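Local structure of folylpolyglutamate synthase (FolC) (Helicobacter pylori, 6K8C) at residues A247-A250 with F251-L255. The protein probably adds glutamate to dihydropteroate and, in successive ATP-dependent steps, to tetrahydrofolates, yielding folylpolyglutamates. Numbering follows the deposited sequence.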
loop_
_atom_site.group_PDB
_atom_site.type_symbol
_atom_site.label_atom_id
_atom_site.label_comp_id
_atom_site.label_asym_id
_atom_site.label_seq_id
_atom_site.Cartn_x
_atom_site.Cartn_y
_atom_site.Cartn_z
ATOM N N ALA A 247 13.072 5.701 0.603
ATOM C CA ALA A 247 12.625 6.479 -0.548
ATOM C C ALA A 247 13.658 7.528 -0.938
ATOM O O ALA A 247 13.849 7.807 -2.127
ATOM C CB ALA A 247 11.280 7.142 -0.254
ATOM N N LEU A 248 14.322 8.132 0.050
ATOM C CA LEU A 248 15.357 9.116 -0.256
ATOM C C LEU A 248 16.534 8.467 -0.973
ATOM O O LEU A 248 17.081 9.040 -1.924
ATOM C CB LEU A 248 15.819 9.805 1.031
ATOM C CG LEU A 248 16.679 11.063 0.888
ATOM C CD1 LEU A 248 15.935 12.145 0.126
ATOM C CD2 LEU A 248 17.100 11.563 2.266
ATOM N N LYS A 249 16.937 7.272 -0.534
ATOM C CA LYS A 249 18.014 6.560 -1.218
ATOM C C LYS A 249 17.624 6.217 -2.651
ATOM O O LYS A 249 18.453 6.300 -3.567
ATOM C CB LYS A 249 18.380 5.292 -0.448
ATOM C CG LYS A 249 19.648 4.616 -0.948
ATOM C CD LYS A 249 20.830 5.569 -0.839
ATOM C CE LYS A 249 22.086 4.851 -0.396
ATOM N NZ LYS A 249 23.169 5.815 -0.061
ATOM N N ALA A 250 16.373 5.802 -2.860
ATOM C CA ALA A 250 15.880 5.575 -4.217
ATOM C C ALA A 250 15.961 6.848 -5.043
ATOM O O ALA A 250 16.446 6.834 -6.182
ATOM C CB ALA A 250 14.443 5.048 -4.173
ATOM N N PHE A 251 15.491 7.962 -4.473
ATOM C CA PHE A 251 15.542 9.255 -5.148
ATOM C C PHE A 251 16.965 9.606 -5.564
ATOM O O PHE A 251 17.218 9.977 -6.717
ATOM C CB PHE A 251 14.967 10.332 -4.220
ATOM C CG PHE A 251 15.090 11.736 -4.752
ATOM C CD1 PHE A 251 14.110 12.261 -5.581
ATOM C CD2 PHE A 251 16.172 12.535 -4.408
ATOM C CE1 PHE A 251 14.211 13.554 -6.071
ATOM C CE2 PHE A 251 16.281 13.825 -4.894
ATOM C CZ PHE A 251 15.298 14.337 -5.727
ATOM N N GLU A 252 17.908 9.502 -4.626
ATOM C CA GLU A 252 19.299 9.821 -4.927
ATOM C C GLU A 252 19.893 8.859 -5.951
ATOM O O GLU A 252 20.773 9.246 -6.727
ATOM C CB GLU A 252 20.122 9.805 -3.633
ATOM C CG GLU A 252 19.633 10.820 -2.602
ATOM C CD GLU A 252 20.315 10.681 -1.254
ATOM O OE1 GLU A 252 21.008 9.666 -1.035
ATOM O OE2 GLU A 252 20.154 11.590 -0.411
ATOM N N THR A 253 19.439 7.602 -5.962
ATOM C CA THR A 253 19.958 6.638 -6.930
ATOM C C THR A 253 19.444 6.943 -8.331
ATOM O O THR A 253 20.178 6.788 -9.315
ATOM C CB THR A 253 19.577 5.214 -6.515
ATOM O OG1 THR A 253 20.094 4.944 -5.207
ATOM C CG2 THR A 253 20.156 4.185 -7.484
ATOM N N LEU A 254 18.189 7.386 -8.438
ATOM C CA LEU A 254 17.646 7.774 -9.731
ATOM C C LEU A 254 18.259 9.076 -10.230
ATOM O O LEU A 254 18.442 9.246 -11.439
ATOM C CB LEU A 254 16.125 7.912 -9.642
ATOM C CG LEU A 254 15.339 6.640 -9.300
ATOM C CD1 LEU A 254 13.936 6.998 -8.824
ATOM C CD2 LEU A 254 15.280 5.708 -10.506
ATOM N N LEU A 255 18.586 9.998 -9.326
ATOM C CA LEU A 255 19.035 11.343 -9.690
ATOM C C LEU A 255 20.334 11.644 -8.957
ATOM O O LEU A 255 20.374 12.487 -8.050
ATOM C CB LEU A 255 17.958 12.382 -9.370
ATOM C CG LEU A 255 16.621 12.233 -10.106
ATOM C CD1 LEU A 255 15.548 13.103 -9.457
ATOM C CD2 LEU A 255 16.761 12.584 -11.582
HETATM O O HOH W 1 22.759 8.150 -1.962
#
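E252 lies back along the last turns of helix 241-254, between L248 one turn earlier and K249. Its CG stands beside its own backbone N, anti to the carbonyl carbon (chi1 -60°), which aims the chain toward the start of the helix. CB passes 3.6 Å from L248 O, and CG comes closer still, at 3.2 Å from the same oxygen. Beyond CG the chain is extended, and the carboxylate divides its two oxygens. OE2 rests against the branch of L248, 3.7 Å from its CG, a van der Waals contact; this partly exposed leucine also packs on V262. OE1 faces the lysine, whose chain crosses that of the glutamate at about a right angle. K249 NZ stays 4.5 Å from E252 OE1, beyond a salt bridge; one water closes the gap, accepting from NZ at 3.0 Å and donating to OE1. Opposite charges three residues apart suit this outer side of the helix, where they probably attract each other.

T253 suits its place because its hydroxyl can fold back onto the helix. OG1 donates to K249 O at 2.7 Å, while T253 N gives the usual helical bond to that oxygen; the two donors reach it from opposite faces of the carbonyl plane, so one acceptor is gripped twice. The i to i+4 bonds continue through L254 N to A250 O and L255 N to F251 O, although L255 itself has left helical geometry.

The inner side is largely apolar. A250, small enough for close approach, packs on L65 of helix 58-70 and on L159, V161 and I193 of strands 159-162 and 191-194; the large ring of F251 spans to L68, L69 and V262, and T253 meets L191 and I193. The helix thus lies against the eight-stranded sheet, beside helix 58-70.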